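Local coordinates for probable GTP-binding protein engB (Pyrococcus horikoshii, PDB 2CXX), which binds guanine nucleotides as a P-loop GTPase of the EngB family and is probably needed for normal cell division and septation, at residues A[50-55]-A[70-75]; A[4-9]-A[87-92]; A[24-29]-A[39-44]. All blocks are in the same frame, centred on the assembly; numbering follows the deposited sequence.

Interaction 1: A[50-55]-A[70-75]; sequences DMPGFG and DEIVHF
Ile72, on the inner side of helix 62-79, pushes its side chain into a bend made by Met51, Pro52 and Phe54. Those residues follow the strand ending at Asp50 and carry the D-x-P-G sequence, the G3 (Walker B) motif of P-loop GTPases; helix 62-79 is the helix that comes next in the chain. No hydrogen bond crosses here, and the contact is apolar and largely buried.

Met51 is present as selenomethionine, and its chain can be followed outward. CB lies 3.9 Å from Ile72 CD1. CG, turned anti to its own carbonyl carbon (chi1 -49°), meets the other branch of the isoleucine, Ile72 CG2, at 3.8 Å, and SE stays beside that same methyl. Bends at chi2 and chi3 then carry Met51 CE past Ile72 to Phe75, one helical turn further on, where it comes within 3.7 Å of Phe75 CD2. SE itself is 5.3 Å from the centroid of the Phe75 ring, a Met-aromatic contact with an oblique approach.

The CD1 end of Ile72 also touches Pro52 and Phe54. With the isoleucine chain extended (chi2 171°), Ile72 CD1 comes to 4.1 Å from Pro52 CD, and it also lies 3.5 Å from Pro52 O. Phe54 slants across it. Behind the bend, Lys14 ties this segment to the P-loop through a salt bridge with Asp50 OD1 and a hydrogen bond to Met51 O. The Phe54 ring has a second aromatic neighbour in Phe114 of helix 110-120. The shortest approach between the two segments is at the Phe54 ring, whose CE1 sits 3.4 Å from Ile72 CD1.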
# COMPACT_ATOMS: atom_id res chain seq x y z
N ASP A 50 -5.13 -4.25 8.01
CA ASP A 50 -4.55 -2.95 7.68
C ASP A 50 -3.37 -2.59 8.55
O ASP A 50 -3.52 -2.42 9.76
CB ASP A 50 -5.66 -1.90 7.84
CG ASP A 50 -5.17 -0.53 7.47
OD1 ASP A 50 -4.49 -0.41 6.43
OD2 ASP A 50 -5.48 0.42 8.22
N MSE A 51 -2.21 -2.44 7.94
CA MSE A 51 -1.00 -2.10 8.64
C MSE A 51 -0.93 -0.62 8.92
O MSE A 51 -1.45 0.18 8.17
CB MSE A 51 0.21 -2.46 7.78
CG MSE A 51 0.26 -3.84 7.15
SE MSE A 51 0.25 -5.24 8.60
CE MSE A 51 -0.86 -6.61 7.69
N PRO A 52 -0.39 -0.25 10.08
CA PRO A 52 -0.27 1.19 10.36
C PRO A 52 0.65 1.80 9.27
O PRO A 52 1.54 1.15 8.76
CB PRO A 52 0.37 1.25 11.76
CG PRO A 52 0.78 -0.13 12.07
CD PRO A 52 -0.00 -1.09 11.24
N GLY A 53 0.43 3.06 8.92
CA GLY A 53 1.26 3.69 7.89
C GLY A 53 2.75 3.66 8.21
O GLY A 53 3.16 3.87 9.39
N PHE A 54 3.58 3.43 7.19
CA PHE A 54 5.03 3.41 7.31
C PHE A 54 5.57 4.83 7.34
O PHE A 54 4.91 5.77 6.98
CB PHE A 54 5.69 2.81 6.06
CG PHE A 54 5.29 1.39 5.75
CD1 PHE A 54 5.39 0.41 6.72
CD2 PHE A 54 4.93 1.06 4.44
CE1 PHE A 54 5.15 -0.92 6.40
CE2 PHE A 54 4.70 -0.26 4.11
CZ PHE A 54 4.80 -1.26 5.09
N GLY A 55 6.81 4.97 7.78
CA GLY A 55 7.47 6.26 7.68
C GLY A 55 7.13 7.31 8.70
O GLY A 55 6.50 7.05 9.70
N ASP A 70 9.00 -3.15 12.09
CA ASP A 70 9.39 -4.52 12.50
C ASP A 70 8.20 -5.39 12.81
O ASP A 70 8.20 -6.56 12.48
CB ASP A 70 10.26 -4.54 13.78
CG ASP A 70 11.67 -3.99 13.55
OD1 ASP A 70 12.13 -3.89 12.38
OD2 ASP A 70 12.30 -3.66 14.57
N GLU A 71 7.19 -4.79 13.42
CA GLU A 71 5.97 -5.48 13.80
C GLU A 71 5.18 -5.92 12.56
O GLU A 71 4.64 -7.03 12.54
CB GLU A 71 5.15 -4.54 14.69
CG GLU A 71 5.79 -4.44 16.08
CD GLU A 71 5.27 -3.28 16.92
OE1 GLU A 71 5.50 -3.29 18.15
OE2 GLU A 71 4.66 -2.36 16.35
N ILE A 72 5.13 -5.04 11.56
CA ILE A 72 4.43 -5.28 10.28
C ILE A 72 5.18 -6.42 9.58
O ILE A 72 4.56 -7.34 9.06
CB ILE A 72 4.43 -3.98 9.38
CG1 ILE A 72 3.57 -2.92 10.05
CG2 ILE A 72 3.93 -4.29 7.89
CD1 ILE A 72 3.66 -1.58 9.40
N VAL A 73 6.50 -6.34 9.55
CA VAL A 73 7.34 -7.38 8.91
C VAL A 73 7.10 -8.72 9.57
O VAL A 73 6.89 -9.74 8.89
CB VAL A 73 8.86 -6.99 9.06
CG1 VAL A 73 9.70 -8.24 8.84
CG2 VAL A 73 9.24 -5.86 8.02
N HIS A 74 7.10 -8.74 10.89
CA HIS A 74 6.89 -9.97 11.62
C HIS A 74 5.48 -10.54 11.37
O HIS A 74 5.32 -11.71 11.11
CB HIS A 74 7.16 -9.75 13.12
CG HIS A 74 7.26 -11.03 13.90
ND1 HIS A 74 8.14 -12.03 13.57
CD2 HIS A 74 6.49 -11.53 14.91
CE1 HIS A 74 7.91 -13.10 14.32
NE2 HIS A 74 6.91 -12.82 15.14
N PHE A 75 4.46 -9.70 11.41
CA PHE A 75 3.12 -10.20 11.12
C PHE A 75 3.05 -10.79 9.70
O PHE A 75 2.58 -11.93 9.48
CB PHE A 75 2.13 -9.05 11.23
CG PHE A 75 0.71 -9.48 11.03
CD1 PHE A 75 -0.07 -9.86 12.13
CD2 PHE A 75 0.18 -9.56 9.73
CE1 PHE A 75 -1.36 -10.31 11.94
CE2 PHE A 75 -1.12 -10.01 9.53
CZ PHE A 75 -1.89 -10.39 10.64

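Interaction 2: A[4-9]-A[87-92]; sequences IIFAGR and VLVVDG
Strands 4-8 and 87-91 run parallel in the middle of the sheet, with Phe6 paired to Val87 and Ala7 to Leu88. They are the central parallel pair of the P-loop GTPase alpha/beta fold, and the P-loop leaves from the end of the first. Three backbone bonds join them. Val87 N gives to Ile5 O at 2.8 Å, Ala7 N gives to Val87 O, and Val89 N gives to Ala7 O at 2.9 Å. The first and last are nearly straight at 168°; the middle one is longer and more bent. Val87 therefore uses both its amide and its carbonyl on the neighbouring strand, as does Ala7.

At Gly8 the P-loop begins, and from Arg9 on water takes over the bridging. One water accepts from Arg9 N and donates to Val89 O, continuing the link between the strands where direct bonding stops. The Arg9 side chain goes on in the same manner: NH2 gives to two waters, one of which also accepts from Asp91 N, while the other donates to Asp91 OD2 at 2.7 Å. Water thus links the two residues in place of a direct ion pair, Arg9 NH2 being 5.1 Å from Asp91 OD2. The direct ionic partner of Asp91 OD2 is Lys131, which probably also helps to bind GTP, and Asp91 OD1 caps Ala94 N at the start of the next helix.

On the Phe6 face of the sheet, Val87 CB sits over the ring, 3.9 Å from its centroid, in a CH-pi contact, and Val89 CG2 lies at the ring's edge. Leu17 and Leu21 of helix 14-22 cover the Phe6 ring. On the other face, Ala7 and Leu88 pack against Phe114 of helix 110-120, and strand 46-50 pairs with the far edge of strand 3-8.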
# COMPACT_ATOMS: atom_id res chain seq x y z
N ILE A 4 -6.78 -9.92 2.71
CA ILE A 4 -6.10 -8.92 1.90
C ILE A 4 -5.40 -7.95 2.86
O ILE A 4 -6.01 -7.41 3.78
CB ILE A 4 -7.15 -8.14 1.07
CG1 ILE A 4 -7.96 -9.12 0.21
CG2 ILE A 4 -6.48 -7.04 0.25
CD1 ILE A 4 -9.45 -9.11 0.54
N ILE A 5 -4.10 -7.77 2.70
CA ILE A 5 -3.43 -6.80 3.58
C ILE A 5 -3.28 -5.48 2.80
O ILE A 5 -3.21 -5.47 1.56
CB ILE A 5 -2.03 -7.28 4.07
CG1 ILE A 5 -1.02 -7.39 2.92
CG2 ILE A 5 -2.19 -8.61 4.82
CD1 ILE A 5 0.46 -7.78 3.39
N PHE A 6 -3.38 -4.39 3.54
CA PHE A 6 -3.18 -3.05 3.02
C PHE A 6 -1.99 -2.47 3.77
O PHE A 6 -1.84 -2.63 4.98
CB PHE A 6 -4.39 -2.13 3.19
CG PHE A 6 -5.43 -2.29 2.12
CD1 PHE A 6 -6.25 -3.45 2.05
CD2 PHE A 6 -5.58 -1.31 1.16
CE1 PHE A 6 -7.20 -3.61 1.04
CE2 PHE A 6 -6.53 -1.46 0.13
CZ PHE A 6 -7.32 -2.60 0.07
N ALA A 7 -1.17 -1.74 3.05
CA ALA A 7 0.00 -1.16 3.63
C ALA A 7 0.41 0.07 2.81
O ALA A 7 0.07 0.20 1.64
CB ALA A 7 1.14 -2.21 3.63
N GLY A 8 1.11 0.99 3.43
CA GLY A 8 1.57 2.16 2.67
C GLY A 8 2.17 3.22 3.61
O GLY A 8 2.04 3.13 4.82
N ARG A 9 2.89 4.18 3.05
CA ARG A 9 3.43 5.22 3.94
C ARG A 9 2.28 6.07 4.46
O ARG A 9 1.20 6.19 3.86
CB ARG A 9 4.44 6.10 3.15
CG ARG A 9 5.70 5.33 2.82
CD ARG A 9 6.73 6.10 1.98
NE ARG A 9 6.05 6.85 0.93
CZ ARG A 9 5.69 8.13 1.00
NH1 ARG A 9 5.95 8.89 2.06
NH2 ARG A 9 4.86 8.63 0.11
N VAL A 87 -2.20 -5.13 -1.00
CA VAL A 87 -2.36 -3.88 -1.73
C VAL A 87 -1.42 -2.86 -1.10
O VAL A 87 -1.55 -2.52 0.08
CB VAL A 87 -3.76 -3.31 -1.61
CG1 VAL A 87 -3.88 -1.94 -2.43
CG2 VAL A 87 -4.74 -4.33 -2.18
N LEU A 88 -0.42 -2.42 -1.87
CA LEU A 88 0.47 -1.39 -1.37
C LEU A 88 -0.07 -0.09 -1.96
O LEU A 88 -0.11 0.08 -3.18
CB LEU A 88 1.93 -1.63 -1.85
CG LEU A 88 2.92 -0.45 -1.72
CD1 LEU A 88 3.12 0.00 -0.29
CD2 LEU A 88 4.26 -0.86 -2.32
N VAL A 89 -0.46 0.83 -1.09
CA VAL A 89 -0.96 2.14 -1.52
C VAL A 89 0.21 3.09 -1.58
O VAL A 89 0.93 3.18 -0.62
CB VAL A 89 -1.94 2.67 -0.50
CG1 VAL A 89 -2.67 3.86 -1.07
CG2 VAL A 89 -2.95 1.55 -0.13
N VAL A 90 0.41 3.78 -2.70
CA VAL A 90 1.47 4.79 -2.82
C VAL A 90 0.84 6.07 -3.27
O VAL A 90 -0.25 6.09 -3.85
CB VAL A 90 2.60 4.43 -3.80
CG1 VAL A 90 3.20 3.03 -3.38
CG2 VAL A 90 2.09 4.40 -5.19
N ASP A 91 1.55 7.17 -3.00
CA ASP A 91 1.06 8.49 -3.37
C ASP A 91 1.78 8.71 -4.72
O ASP A 91 2.97 8.90 -4.73
CB ASP A 91 1.51 9.48 -2.28
CG ASP A 91 1.25 10.93 -2.64
OD1 ASP A 91 1.12 11.22 -3.85
OD2 ASP A 91 1.21 11.76 -1.71
N GLY A 92 1.03 8.62 -5.82
CA GLY A 92 1.63 8.73 -7.16
C GLY A 92 2.37 10.04 -7.42
O GLY A 92 3.37 10.08 -8.17
O HOH W 1 3.97 6.36 -1.61
O HOH W 2 3.35 4.26 0.23
O HOH W 3 2.98 11.03 0.16

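Interaction 3: A[24-29]-A[39-44]; sequences KKVRRG and IEIEWK. With GDP (guanosine-5'-diphosphate), chain D.
The guanidinium of Arg27 has Ile39 over one face: CD1 stands 3.7 Å above the plane, offset toward the rim, while Ile39 CG1 comes within 3.5 Å of Arg27 NH2. Arg27 reaches this place with its chain extended from CG to NE, meeting the isoleucine from the opposite direction. Its N-H groups are used elsewhere: NE in a salt bridge with Asp50, NH1 on Val34 O and NH2 on Lys37 O. Three polar partners fix the rotation of the guanidinium, and Ile39 lies against one face of it.

Arg28 turns its own guanidinium to the nucleotide. GDP O1A lies at the edge, in plane, and Arg28 NH2 is 3.0 Å from GDP O2A, while Arg28 NH1 gives to Arg27 O at 3.1 Å from above that carbonyl's plane. NH2 also bonds to Ser15 OG of the P-loop.

In the P-loop GTPase fold, 24-29 belongs to the connection that leaves helix 14-22, passes the nucleotide and leads to strand 39-43 at the edge of the sheet. Its first part runs counter to the strand without pairing with it. Val26 packs on two isoleucines of the strand: its CB touches Ile39 CD1, and its side chain crosses that of Ile41 at about a right angle, with Val26 CG1 3.7 Å from Ile41 CD1. Further out, Lys24, extended beyond CG, slides past Ile41, its CD 4.1 Å from Ile41 CG2. At its end Lys24 NZ gives a hydrogen bond of 2.9 Å to Glu42 O, tilted 26° from the carbonyl plane, and the water that accepts from Glu42 N also takes a weak hydrogen bond from Lys24 NZ.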
# COMPACT_ATOMS: atom_id res chain seq x y z
N LYS A 24 -16.40 1.44 5.41
CA LYS A 24 -16.07 1.50 6.83
C LYS A 24 -14.93 2.49 7.10
O LYS A 24 -13.86 2.42 6.46
CB LYS A 24 -15.69 0.09 7.32
CG LYS A 24 -16.92 -0.82 7.21
CD LYS A 24 -16.69 -2.21 7.70
CE LYS A 24 -17.98 -2.94 7.78
NZ LYS A 24 -17.75 -4.30 8.33
N LYS A 25 -15.19 3.43 8.02
CA LYS A 25 -14.23 4.46 8.40
C LYS A 25 -13.33 3.82 9.38
O LYS A 25 -13.79 3.26 10.40
CB LYS A 25 -14.93 5.63 9.10
CG LYS A 25 -15.62 6.57 8.16
CD LYS A 25 -14.58 7.36 7.34
CE LYS A 25 -15.23 8.41 6.50
NZ LYS A 25 -14.21 9.44 6.01
N VAL A 26 -12.05 3.84 9.08
CA VAL A 26 -11.08 3.29 9.97
C VAL A 26 -10.05 4.37 10.25
O VAL A 26 -9.87 5.32 9.45
CB VAL A 26 -10.39 2.07 9.33
CG1 VAL A 26 -11.44 1.07 8.99
CG2 VAL A 26 -9.64 2.47 8.08
N ARG A 27 -9.39 4.22 11.38
CA ARG A 27 -8.34 5.13 11.81
C ARG A 27 -8.76 6.61 11.82
O ARG A 27 -7.97 7.51 11.51
CB ARG A 27 -7.12 4.90 10.93
CG ARG A 27 -6.62 3.45 11.05
CD ARG A 27 -5.24 3.30 10.46
NE ARG A 27 -4.78 1.91 10.45
CZ ARG A 27 -4.21 1.30 11.47
NH1 ARG A 27 -4.01 1.95 12.62
NH2 ARG A 27 -3.80 0.04 11.34
N ARG A 28 -10.00 6.86 12.21
CA ARG A 28 -10.43 8.25 12.28
C ARG A 28 -10.55 8.75 13.73
O ARG A 28 -11.03 9.86 13.98
CB ARG A 28 -11.74 8.43 11.50
CG ARG A 28 -11.46 8.53 9.99
CD ARG A 28 -10.57 9.78 9.72
NE ARG A 28 -10.18 9.88 8.32
CZ ARG A 28 -9.16 9.21 7.79
NH1 ARG A 28 -8.44 8.40 8.55
NH2 ARG A 28 -8.87 9.34 6.48
N GLY A 29 -10.10 7.94 14.69
CA GLY A 29 -10.12 8.38 16.07
C GLY A 29 -11.17 7.81 16.99
O GLY A 29 -11.06 7.97 18.22
N ILE A 39 -4.96 -3.41 12.39
CA ILE A 39 -6.39 -3.56 12.63
C ILE A 39 -6.99 -4.49 11.58
O ILE A 39 -6.44 -4.61 10.48
CB ILE A 39 -7.14 -2.20 12.59
CG1 ILE A 39 -6.96 -1.53 11.26
CG2 ILE A 39 -6.72 -1.32 13.81
CD1 ILE A 39 -7.91 -0.35 11.13
N GLU A 40 -8.08 -5.17 11.93
CA GLU A 40 -8.80 -6.06 11.00
C GLU A 40 -10.17 -5.49 10.68
O GLU A 40 -10.91 -5.00 11.55
CB GLU A 40 -8.96 -7.48 11.59
CG GLU A 40 -7.67 -8.23 11.54
CD GLU A 40 -7.75 -9.71 11.89
OE1 GLU A 40 -8.87 -10.31 11.91
OE2 GLU A 40 -6.65 -10.20 12.15
N ILE A 41 -10.48 -5.54 9.40
CA ILE A 41 -11.76 -5.02 8.89
C ILE A 41 -12.55 -6.11 8.14
O ILE A 41 -12.01 -6.78 7.23
CB ILE A 41 -11.47 -3.80 7.94
CG1 ILE A 41 -10.73 -2.70 8.72
CG2 ILE A 41 -12.78 -3.21 7.33
CD1 ILE A 41 -9.69 -1.99 7.81
N GLU A 42 -13.81 -6.29 8.50
CA GLU A 42 -14.65 -7.22 7.76
C GLU A 42 -15.14 -6.55 6.48
O GLU A 42 -15.75 -5.48 6.52
CB GLU A 42 -15.80 -7.69 8.62
CG GLU A 42 -15.31 -8.56 9.75
CD GLU A 42 -16.30 -8.77 10.88
OE1 GLU A 42 -15.98 -9.64 11.72
OE2 GLU A 42 -17.34 -8.09 10.94
N TRP A 43 -14.87 -7.15 5.33
CA TRP A 43 -15.28 -6.59 4.01
C TRP A 43 -16.16 -7.67 3.40
O TRP A 43 -15.69 -8.55 2.63
CB TRP A 43 -14.01 -6.37 3.13
CG TRP A 43 -14.27 -5.68 1.83
CD1 TRP A 43 -15.38 -4.95 1.49
CD2 TRP A 43 -13.40 -5.62 0.70
NE1 TRP A 43 -15.23 -4.42 0.23
CE2 TRP A 43 -14.03 -4.81 -0.28
CE3 TRP A 43 -12.14 -6.15 0.45
CZ2 TRP A 43 -13.43 -4.51 -1.51
CZ3 TRP A 43 -11.53 -5.85 -0.79
CH2 TRP A 43 -12.19 -5.03 -1.75
N LYS A 44 -17.46 -7.53 3.66
CA LYS A 44 -18.43 -8.57 3.31
C LYS A 44 -17.87 -9.86 3.88
O LYS A 44 -17.62 -9.89 5.09
CB LYS A 44 -18.70 -8.62 1.81
CG LYS A 44 -19.38 -7.35 1.32
CD LYS A 44 -19.80 -7.41 -0.14
CE LYS A 44 -20.49 -6.12 -0.56
NZ LYS A 44 -21.19 -6.28 -1.89
PB GDP D . -3.40 7.49 5.36
O1B GDP D . -2.53 8.13 6.38
O2B GDP D . -2.53 6.86 4.20
O3B GDP D . -4.59 6.69 5.85
O3A GDP D . -4.08 8.71 4.61
PA GDP D . -5.52 9.41 4.57
O1A GDP D . -6.51 8.50 3.96
O2A GDP D . -5.95 9.88 6.01
O5' GDP D . -5.33 10.59 3.50
C5' GDP D . -4.30 11.46 3.87
C4' GDP D . -4.45 12.80 3.14
O4' GDP D . -4.47 12.56 1.66
C3' GDP D . -5.72 13.55 3.35
O3' GDP D . -5.80 14.96 3.59
C2' GDP D . -6.70 12.98 2.30
O2' GDP D . -7.74 13.99 2.00
C1' GDP D . -5.75 13.03 1.10
N9 GDP D . -6.10 12.12 0.00
C8 GDP D . -6.43 10.74 0.07
N7 GDP D . -6.66 10.29 -1.11
C5 GDP D . -6.51 11.30 -2.02
C6 GDP D . -6.62 11.42 -3.44
O6 GDP D . -6.92 10.50 -4.12
N1 GDP D . -6.37 12.65 -4.03
C2 GDP D . -6.04 13.74 -3.28
N2 GDP D . -5.82 14.94 -3.92
N3 GDP D . -5.93 13.66 -1.96
C4 GDP D . -6.16 12.47 -1.30
O HOH W 4 -15.00 -4.48 10.47

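Overall arrangement
Interaction 2 forms the middle of the sheet, about 11 Å between centres from interaction 1 and 15 Å from interaction 3, and along the chain both others are nested inside the loop it closes. Interaction 1 is stitched to it by backbone bonds, Met51 N to Phe6 O at 3.0 Å and Phe54 N to Gly8 O at 2.8 Å. Interaction 3 reaches interaction 1 twice: its strand by Ile39 O to Asp50 N, its loop by the salt bridge of Arg27 NE with Asp50 OD2, 2.8 Å. Interactions 2 and 3 touch GDP through Arg9 and Arg28; interaction 1 carries residues that probably bind GTP, but the Pro52 side chain stays about 9 Å from the bound GDP.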